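Local coordinates for xylooligosaccharide oxidase (Myceliophthora thermophila, PDB 5L6G), which oxidises the C1 hydroxyl of xylooligosaccharides and other sugars to lactones with bicovalently bound FAD, reducing molecular oxygen to hydrogen peroxide, at residues I138-Y143 with E328-D333; E258-G263 with I379-G384; P404-F409 with S442-M447. One frame throughout, in Å; residues are numbered along the deposited sequence.

Contact 1. Residues I138-Y143 with E328-D333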
loop_
_atom_site.group_PDB
_atom_site.type_symbol
_atom_site.label_atom_id
_atom_site.label_comp_id
_atom_site.label_asym_id
_atom_site.label_seq_id
_atom_site.Cartn_x
_atom_site.Cartn_y
_atom_site.Cartn_z
ATOM N N ILE A 138 8.884 -12.489 2.497
ATOM C CA ILE A 138 9.885 -11.946 1.586
ATOM C C ILE A 138 11.062 -11.412 2.407
ATOM O O ILE A 138 12.220 -11.774 2.161
ATOM C CB ILE A 138 9.297 -10.825 0.725
ATOM C CG1 ILE A 138 8.212 -11.384 -0.187
ATOM C CG2 ILE A 138 10.398 -10.154 -0.088
ATOM C CD1 ILE A 138 7.323 -10.354 -0.818
ATOM N N ALA A 139 10.742 -10.578 3.392
ATOM C CA ALA A 139 11.757 -9.972 4.229
ATOM C C ALA A 139 12.609 -11.044 4.920
ATOM O O ALA A 139 13.833 -10.928 5.002
ATOM C CB ALA A 139 11.109 -9.056 5.243
ATOM N N THR A 140 11.961 -12.094 5.405
ATOM C CA THR A 140 12.674 -13.172 6.097
ATOM C C THR A 140 13.649 -13.892 5.176
ATOM O O THR A 140 14.841 -14.086 5.504
ATOM C CB THR A 140 11.666 -14.179 6.684
ATOM O OG1 THR A 140 10.846 -13.495 7.644
ATOM C CG2 THR A 140 12.378 -15.365 7.338
ATOM N N VAL A 141 13.147 -14.281 4.018
ATOM C CA VAL A 141 13.972 -15.011 3.068
ATOM C C VAL A 141 15.161 -14.167 2.629
ATOM O O VAL A 141 16.294 -14.657 2.631
ATOM C CB VAL A 141 13.180 -15.486 1.840
ATOM C CG1 VAL A 141 14.133 -16.122 0.826
ATOM C CG2 VAL A 141 12.120 -16.501 2.251
ATOM N N LEU A 142 14.917 -12.906 2.265
ATOM C CA LEU A 142 15.979 -12.087 1.713
ATOM C C LEU A 142 17.066 -11.879 2.745
ATOM O O LEU A 142 18.247 -11.934 2.421
ATOM C CB LEU A 142 15.470 -10.735 1.224
ATOM C CG LEU A 142 14.451 -10.736 0.080
ATOM C CD1 LEU A 142 14.120 -9.316 -0.328
ATOM C CD2 LEU A 142 14.896 -11.560 -1.117
ATOM N N TYR A 143 16.649 -11.636 3.983
ATOM C CA TYR A 143 17.592 -11.404 5.051
ATOM C C TYR A 143 18.321 -12.702 5.446
ATOM O O TYR A 143 19.540 -12.713 5.548
ATOM C CB TYR A 143 16.933 -10.758 6.265
ATOM C CG TYR A 143 17.977 -10.421 7.303
ATOM C CD1 TYR A 143 18.819 -9.325 7.134
ATOM C CD2 TYR A 143 18.177 -11.238 8.397
ATOM C CE1 TYR A 143 19.825 -9.039 8.052
ATOM C CE2 TYR A 143 19.184 -10.967 9.319
ATOM C CZ TYR A 143 19.989 -9.853 9.150
ATOM O OH TYR A 143 20.967 -9.587 10.080
ATOM N N GLU A 328 3.179 -13.539 14.125
ATOM C CA GLU A 328 3.807 -14.229 13.003
ATOM C C GLU A 328 4.441 -13.235 12.025
ATOM O O GLU A 328 3.797 -12.275 11.585
ATOM C CB GLU A 328 2.786 -15.107 12.268
ATOM C CG GLU A 328 2.887 -16.599 12.558
ATOM C CD GLU A 328 3.903 -17.301 11.663
ATOM O OE1 GLU A 328 5.124 -17.118 11.882
ATOM O OE2 GLU A 328 3.483 -18.049 10.744
ATOM N N ILE A 329 5.701 -13.486 11.681
ATOM C CA ILE A 329 6.411 -12.692 10.679
ATOM C C ILE A 329 6.498 -13.426 9.342
ATOM O O ILE A 329 6.086 -12.898 8.321
ATOM C CB ILE A 329 7.828 -12.378 11.173
ATOM C CG1 ILE A 329 7.748 -11.603 12.491
ATOM C CG2 ILE A 329 8.615 -11.593 10.136
ATOM C CD1 ILE A 329 7.156 -10.221 12.365
ATOM N N ASP A 330 7.048 -14.637 9.361
ATOM C CA ASP A 330 7.260 -15.413 8.134
ATOM C C ASP A 330 5.975 -16.165 7.785
ATOM O O ASP A 330 5.878 -17.373 7.959
ATOM C CB ASP A 330 8.445 -16.369 8.315
ATOM C CG ASP A 330 8.829 -17.082 7.023
ATOM O OD1 ASP A 330 8.311 -16.723 5.941
ATOM O OD2 ASP A 330 9.635 -18.014 7.095
ATOM N N ILE A 331 4.989 -15.430 7.296
ATOM C CA ILE A 331 3.665 -15.977 7.031
ATOM C C ILE A 331 3.557 -16.507 5.609
ATOM O O ILE A 331 3.715 -15.757 4.653
ATOM C CB ILE A 331 2.573 -14.917 7.214
ATOM C CG1 ILE A 331 2.642 -14.296 8.611
ATOM C CG2 ILE A 331 1.196 -15.535 6.966
ATOM C CD1 ILE A 331 1.850 -13.010 8.747
ATOM N N THR A 332 3.270 -17.800 5.493
ATOM C CA THR A 332 2.953 -18.433 4.215
ATOM C C THR A 332 1.698 -19.321 4.266
ATOM O O THR A 332 1.285 -19.848 3.245
ATOM C CB THR A 332 4.120 -19.322 3.750
ATOM O OG1 THR A 332 4.352 -20.348 4.722
ATOM C CG2 THR A 332 5.384 -18.500 3.568
ATOM N N ASP A 333 1.100 -19.473 5.445
ATOM C CA ASP A 333 0.002 -20.421 5.646
ATOM C C ASP A 333 -1.230 -19.928 4.896
ATOM O O ASP A 333 -1.672 -18.796 5.125
ATOM C CB ASP A 333 -0.311 -20.555 7.147
ATOM C CG ASP A 333 -1.276 -21.708 7.472
ATOM O OD1 ASP A 333 -2.194 -22.009 6.675
ATOM O OD2 ASP A 333 -1.135 -22.310 8.562
#
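Thr140 meets Ile329 and Asp330 in a small van der Waals contact between helix 135-146 of the FAD-binding region and the loop that joins helix 316-322 to strand 341-349. The contact buries 127 Å² in all. No hydrogen bond runs between the two segments. The closest backbones are those of Thr140 and Asp330, with CA atoms 6.2 Å apart.

Both branches of Thr140 take part. Its OG1 lies beside the backbone N (chi1 -62°), which directs the hydroxyl back along the helix to a hydrogen bond with Gly136 O. Thr140 OG1 also sits 3.8 Å from Asp330 CB and 3.8 Å from Ile329 CG2. The methyl CG2 of Thr140 packs against the carboxylate of Asp330, 4.0 Å from CG and 3.8 Å from OD2. The two side chains cross at about a right angle.

Asp330 sits at the centre of an inverse gamma turn, closed by a weak bond of 2.9 Å from Ile331 N to Ile329 O. Its OD1 is hydrogen-bonded to His137 ND1. A hydrogen bond from the preceding turn of the helix thus backs up the van der Waals contact. A glycine in place of Thr140 would probably open a gap under Ile329 CG2 and Asp330 CB and leave Gly136 O without its side-chain donor.

The contact joins the FAD-binding region to a loop from the part of the chain that carries the eight-stranded antiparallel sheet. Ile329 lies about 9 Å from substrate-binding Thr154, side chain to side chain. Met317 of helix 316-322 touches both Thr140 and Ile329. Elsewhere on helix 135-146, Ile138 and Leu142 rest on strands 118-120 and 127-129.

Contact 2. Residues E258-G263 with I379-G384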
loop_
_atom_site.group_PDB
_atom_site.type_symbol
_atom_site.label_atom_id
_atom_site.label_comp_id
_atom_site.label_asym_id
_atom_site.label_seq_id
_atom_site.Cartn_x
_atom_site.Cartn_y
_atom_site.Cartn_z
ATOM N N GLU A 258 7.748 22.514 7.945
ATOM C CA GLU A 258 8.803 23.428 7.546
ATOM C C GLU A 258 10.174 22.730 7.674
ATOM O O GLU A 258 11.002 22.802 6.761
ATOM C CB GLU A 258 8.712 24.723 8.372
ATOM C CG GLU A 258 9.661 25.816 7.957
ATOM C CD GLU A 258 9.523 27.077 8.805
ATOM O OE1 GLU A 258 8.391 27.398 9.230
ATOM O OE2 GLU A 258 10.562 27.758 9.010
ATOM N N TRP A 259 10.372 22.001 8.769
ATOM C CA TRP A 259 11.600 21.223 8.973
ATOM C C TRP A 259 11.785 20.199 7.843
ATOM O O TRP A 259 12.847 20.117 7.250
ATOM C CB TRP A 259 11.543 20.529 10.327
ATOM C CG TRP A 259 12.607 19.539 10.635
ATOM C CD1 TRP A 259 13.879 19.798 11.072
ATOM C CD2 TRP A 259 12.490 18.116 10.558
ATOM N NE1 TRP A 259 14.560 18.606 11.264
ATOM C CE2 TRP A 259 13.728 17.567 10.954
ATOM C CE3 TRP A 259 11.451 17.252 10.199
ATOM C CZ2 TRP A 259 13.956 16.191 10.997
ATOM C CZ3 TRP A 259 11.672 15.888 10.232
ATOM C CH2 TRP A 259 12.917 15.368 10.641
ATOM N N LEU A 260 10.744 19.439 7.534
ATOM C CA LEU A 260 10.857 18.395 6.514
ATOM C C LEU A 260 11.117 19.012 5.142
ATOM O O LEU A 260 12.007 18.600 4.406
ATOM C CB LEU A 260 9.588 17.536 6.466
ATOM C CG LEU A 260 9.584 16.348 5.497
ATOM C CD1 LEU A 260 10.659 15.339 5.844
ATOM C CD2 LEU A 260 8.217 15.699 5.512
ATOM N N LEU A 261 10.343 20.031 4.826
ATOM C CA LEU A 261 10.377 20.658 3.533
ATOM C C LEU A 261 11.731 21.312 3.292
ATOM O O LEU A 261 12.209 21.374 2.157
ATOM C CB LEU A 261 9.222 21.650 3.464
ATOM C CG LEU A 261 8.787 22.278 2.168
ATOM C CD1 LEU A 261 8.437 21.240 1.126
ATOM C CD2 LEU A 261 7.611 23.219 2.484
ATOM N N ASN A 262 12.380 21.749 4.361
ATOM C CA ASN A 262 13.710 22.312 4.260
ATOM C C ASN A 262 14.879 21.342 4.430
ATOM O O ASN A 262 15.997 21.774 4.613
ATOM C CB ASN A 262 13.845 23.495 5.220
ATOM C CG ASN A 262 13.116 24.723 4.706
ATOM O OD1 ASN A 262 13.598 25.406 3.805
ATOM N ND2 ASN A 262 11.909 24.959 5.220
ATOM N N GLY A 263 14.629 20.040 4.324
ATOM C CA GLY A 263 15.713 19.064 4.291
ATOM C C GLY A 263 16.222 18.688 5.670
ATOM O O GLY A 263 17.363 18.222 5.808
ATOM N N ILE A 379 0.533 10.245 9.642
ATOM C CA ILE A 379 1.048 11.237 8.728
ATOM C C ILE A 379 2.490 10.839 8.491
ATOM O O ILE A 379 3.341 11.005 9.368
ATOM C CB ILE A 379 0.989 12.684 9.300
ATOM C CG1 ILE A 379 -0.417 13.019 9.793
ATOM C CG2 ILE A 379 1.414 13.698 8.239
ATOM C CD1 ILE A 379 -0.439 14.022 10.913
ATOM N N ASP A 380 2.770 10.310 7.307
ATOM C CA ASP A 380 4.117 9.849 7.008
ATOM C C ASP A 380 4.970 11.024 6.596
ATOM O O ASP A 380 4.517 11.871 5.826
ATOM C CB ASP A 380 4.095 8.836 5.865
ATOM C CG ASP A 380 3.539 7.507 6.285
ATOM O OD1 ASP A 380 4.011 6.948 7.282
ATOM O OD2 ASP A 380 2.668 6.987 5.592
ATOM N N MET A 381 6.206 11.076 7.101
ATOM C CA MET A 381 7.188 12.012 6.580
ATOM C C MET A 381 7.659 11.461 5.232
ATOM O O MET A 381 8.546 10.639 5.151
ATOM C CB MET A 381 8.370 12.201 7.564
ATOM C CG MET A 381 7.949 12.652 8.946
ATOM S SD MET A 381 7.088 14.242 9.087
ATOM C CE MET A 381 5.384 13.707 9.098
ATOM N N TYR A 382 7.033 11.935 4.169
ATOM C CA TYR A 382 7.033 11.243 2.888
ATOM C C TYR A 382 8.011 11.857 1.892
ATOM O O TYR A 382 8.767 11.152 1.218
ATOM C CB TYR A 382 5.594 11.271 2.364
ATOM C CG TYR A 382 5.373 10.718 0.979
ATOM C CD1 TYR A 382 5.511 11.528 -0.139
ATOM C CD2 TYR A 382 5.007 9.405 0.793
ATOM C CE1 TYR A 382 5.299 11.046 -1.406
ATOM C CE2 TYR A 382 4.776 8.904 -0.475
ATOM C CZ TYR A 382 4.934 9.727 -1.570
ATOM O OH TYR A 382 4.711 9.227 -2.821
ATOM N N GLY A 383 7.964 13.182 1.781
ATOM C CA GLY A 383 8.676 13.913 0.757
ATOM C C GLY A 383 9.821 14.744 1.312
ATOM O O GLY A 383 10.492 14.359 2.272
ATOM N N GLY A 384 10.073 15.878 0.668
ATOM C CA GLY A 384 11.170 16.733 1.041
ATOM C C GLY A 384 12.457 16.374 0.327
ATOM O O GLY A 384 12.561 15.326 -0.296
#
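Leu260 O faces Gly384 CA at 3.9 Å where the last turn of helix 246-261 passes the loop that follows strand 374-381. Gly384 has phi 89° and no side chain; a CB there would run into Leu260 O. That same oxygen accepts Gly263 N, in the Schellman motif that ends the helix with Gly263 at positive phi. Asn262 ND2 also hydrogen-bonds to Glu258 O at 2.8 Å; it and Asn262 N reach that oxygen from opposite faces of the carbonyl plane.

Leu260 has CG anti to its backbone N (chi1 -177°); CD2 points to the last strand residue and CD1 to the loop after it. Leu260 CD1 reaches Gly383 O at 3.7 Å. Leu260 CD2 lies 4.0 Å from Met381 CA and 4.0 Å from Met381 SD. Met381 is bent at chi2 and chi3, which brings its sulfur up to that methyl at a slant. No hydrogen bond crosses this buried contact; Leu260 and Met381 form its apolar pair.

The helix therefore packs on the eight-stranded antiparallel sheet. Strand 374-381 lies between strands 269-275 and 409-417, and Trp259 touches strand 269-275 and helix 290-304.

Contact 3. Residues P404-F409 with S442-M447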
loop_
_atom_site.group_PDB
_atom_site.type_symbol
_atom_site.label_atom_id
_atom_site.label_comp_id
_atom_site.label_asym_id
_atom_site.label_seq_id
_atom_site.Cartn_x
_atom_site.Cartn_y
_atom_site.Cartn_z
ATOM N N PRO A 404 9.098 16.266 -4.740
ATOM C CA PRO A 404 9.596 16.363 -3.364
ATOM C C PRO A 404 8.995 17.509 -2.526
ATOM O O PRO A 404 9.058 17.459 -1.289
ATOM C CB PRO A 404 11.117 16.510 -3.530
ATOM C CG PRO A 404 11.349 16.907 -4.953
ATOM C CD PRO A 404 10.128 16.555 -5.752
ATOM N N GLU A 405 8.420 18.524 -3.176
ATOM C CA GLU A 405 7.725 19.588 -2.451
ATOM C C GLU A 405 6.180 19.462 -2.473
ATOM O O GLU A 405 5.503 19.721 -1.463
ATOM C CB GLU A 405 8.198 20.955 -2.950
ATOM C CG GLU A 405 9.609 21.311 -2.486
ATOM C CD GLU A 405 10.708 20.577 -3.233
ATOM O OE1 GLU A 405 10.760 20.700 -4.470
ATOM O OE2 GLU A 405 11.552 19.893 -2.583
ATOM N N ARG A 406 5.621 19.069 -3.607
ATOM C CA ARG A 406 4.170 18.969 -3.750
ATOM C C ARG A 406 3.611 17.739 -3.006
ATOM O O ARG A 406 2.465 17.746 -2.518
ATOM C CB ARG A 406 3.825 18.909 -5.246
ATOM C CG ARG A 406 2.353 19.015 -5.624
ATOM C CD ARG A 406 2.191 18.852 -7.138
ATOM N NE ARG A 406 2.779 19.977 -7.872
ATOM C CZ ARG A 406 2.204 21.175 -7.998
ATOM N NH1 ARG A 406 1.018 21.423 -7.445
ATOM N NH2 ARG A 406 2.820 22.145 -8.677
ATOM N N HIS A 407 4.427 16.693 -2.912
ATOM C CA HIS A 407 4.017 15.454 -2.274
ATOM C C HIS A 407 4.879 15.267 -1.062
ATOM O O HIS A 407 5.880 14.567 -1.080
ATOM C CB HIS A 407 4.121 14.312 -3.274
ATOM C CG HIS A 407 3.301 14.568 -4.493
ATOM N ND1 HIS A 407 3.832 14.595 -5.759
ATOM C CD2 HIS A 407 1.997 14.909 -4.621
ATOM C CE1 HIS A 407 2.875 14.886 -6.626
ATOM N NE2 HIS A 407 1.751 15.069 -5.961
ATOM N N LEU A 408 4.459 15.945 -0.005
ATOM C CA LEU A 408 5.256 16.060 1.201
ATOM C C LEU A 408 4.852 15.053 2.258
ATOM O O LEU A 408 5.718 14.552 2.993
ATOM C CB LEU A 408 5.063 17.447 1.777
ATOM C CG LEU A 408 6.009 17.807 2.912
ATOM C CD1 LEU A 408 7.465 17.679 2.490
ATOM C CD2 LEU A 408 5.708 19.215 3.399
ATOM N N PHE A 409 3.538 14.801 2.349
ATOM C CA PHE A 409 2.954 13.952 3.385
ATOM C C PHE A 409 2.025 12.936 2.752
ATOM O O PHE A 409 1.268 13.254 1.836
ATOM C CB PHE A 409 2.099 14.745 4.382
ATOM C CG PHE A 409 2.872 15.703 5.233
ATOM C CD1 PHE A 409 3.945 15.265 5.988
ATOM C CD2 PHE A 409 2.524 17.041 5.277
ATOM C CE1 PHE A 409 4.645 16.136 6.782
ATOM C CE2 PHE A 409 3.240 17.924 6.047
ATOM C CZ PHE A 409 4.297 17.471 6.815
ATOM N N SER A 442 -6.583 21.081 -6.288
ATOM C CA SER A 442 -6.500 19.679 -6.664
ATOM C C SER A 442 -5.111 19.267 -7.148
ATOM O O SER A 442 -4.791 18.101 -7.153
ATOM C CB SER A 442 -7.548 19.373 -7.732
ATOM O OG SER A 442 -7.332 20.213 -8.854
ATOM N N SER A 443 -4.292 20.216 -7.558
ATOM C CA SER A 443 -2.888 19.939 -7.849
ATOM C C SER A 443 -2.041 19.696 -6.599
ATOM O O SER A 443 -0.882 19.279 -6.709
ATOM C CB SER A 443 -2.282 21.088 -8.667
ATOM O OG SER A 443 -2.143 22.240 -7.869
ATOM N N ASP A 444 -2.595 19.947 -5.415
ATOM C CA ASP A 444 -1.837 19.822 -4.176
ATOM C C ASP A 444 -2.353 18.723 -3.246
ATOM O O ASP A 444 -1.922 18.595 -2.108
ATOM C CB ASP A 444 -1.794 21.181 -3.481
ATOM C CG ASP A 444 -0.798 22.116 -4.116
ATOM O OD1 ASP A 444 0.418 21.887 -3.960
ATOM O OD2 ASP A 444 -1.224 23.085 -4.768
ATOM N N TRP A 445 -3.235 17.866 -3.749
ATOM C CA TRP A 445 -3.571 16.670 -3.002
ATOM C C TRP A 445 -4.013 15.558 -3.914
ATOM O O TRP A 445 -4.503 15.786 -5.028
ATOM C CB TRP A 445 -4.636 16.948 -1.924
ATOM C CG TRP A 445 -5.993 17.267 -2.459
ATOM C CD1 TRP A 445 -6.464 18.487 -2.823
ATOM C CD2 TRP A 445 -7.053 16.340 -2.701
ATOM N NE1 TRP A 445 -7.759 18.385 -3.283
ATOM C CE2 TRP A 445 -8.150 17.077 -3.197
ATOM C CE3 TRP A 445 -7.185 14.957 -2.532
ATOM C CZ2 TRP A 445 -9.363 16.477 -3.546
ATOM C CZ3 TRP A 445 -8.404 14.359 -2.855
ATOM C CH2 TRP A 445 -9.474 15.128 -3.377
ATOM N N GLY A 446 -3.799 14.344 -3.423
ATOM C CA GLY A 446 -4.295 13.145 -4.070
ATOM C C GLY A 446 -4.617 12.117 -3.015
ATOM O O GLY A 446 -4.638 12.425 -1.824
ATOM N N MET A 447 -4.870 10.890 -3.449
ATOM C CA MET A 447 -5.146 9.795 -2.538
ATOM C C MET A 447 -4.401 8.553 -2.992
ATOM O O MET A 447 -3.894 8.504 -4.099
ATOM C CB MET A 447 -6.651 9.551 -2.443
ATOM C CG MET A 447 -7.352 10.620 -1.613
ATOM S SD MET A 447 -9.154 10.536 -1.637
ATOM C CE MET A 447 -9.566 11.714 -0.354
HETATM O O HOH W 1 0.172 16.831 -2.947
HETATM O O HOH W 2 -0.695 16.602 -5.722
#
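Arg406 reaches over Ser443 and Asp444 in a polar surface contact of 165 Å². From CB the chain runs out extended, with CG anti to the backbone N. CG lies over one face of the His407 ring, toward its rim. Arg406 CG is also 3.4 Å from Ser443 O and 3.8 Å from Asp444 OD1. Arg406 CD comes next, 3.1 Å from Ser443 O. There the chain bends (chi3 -67°), and the bend folds the guanidinium back round the same carbonyl. NE and CZ pass the same oxygen at somewhat greater distance.

At the tip, NH1 does the work. Arg406 NH1 donates to Ser443 O at 3.0 Å, with an N-H...O angle of 153°. The donor stands well above the carbonyl plane, not on a lone pair. Arg406 NH1 also forms a salt bridge with Asp444 OD1 at 3.6 Å. That oxygen lies well out of the guanidinium plane, so charge attraction acts without an N-H pointing at it. The guanidinium and carboxylate planes are 30° apart.

Ser443 O has a second partner. A water donates to Ser443 O at 2.9 Å and is also hydrogen-bonded to His407 NE2, so Arg406 meets this carbonyl directly and His407 meets it through the water. His407 ND1 is hydrogen-bonded to Asp403 N, so both ring nitrogens have a partner.

The contact spans one border of the eight-stranded antiparallel sheet. Strand 445-446 is the outermost strand there and pairs with strand 341-349. On the other side of 341-349, Leu408 and Phe409 both face Thr349, in a classic beta bulge at the start of strand 409-417.

Overall arrangement
Contacts 2 and 3 are close neighbours, with centres 12 Å apart. Both reach the eight-stranded antiparallel sheet. They are joined directly through probable backbone hydrogen bonds, Gly384 N to Pro404 O and Gly383 N to Leu408 O, and Met381 packs on Phe409. Contact 1 stands apart, its centre 31 Å from that of contact 2 and 33 Å from that of contact 3, across the chain's centre from the latter. Along the chain, contacts 1 and 2 cross, because 258-263 falls between 138-143 and 328-333 and 379-384 comes after 328-333. Contact 3 follows both. Contact 1 ties the FAD-binding region to a distant loop; contact 2 packs helix 246-261 on an inner strand, and contact 3 lies at edge strand 445-446.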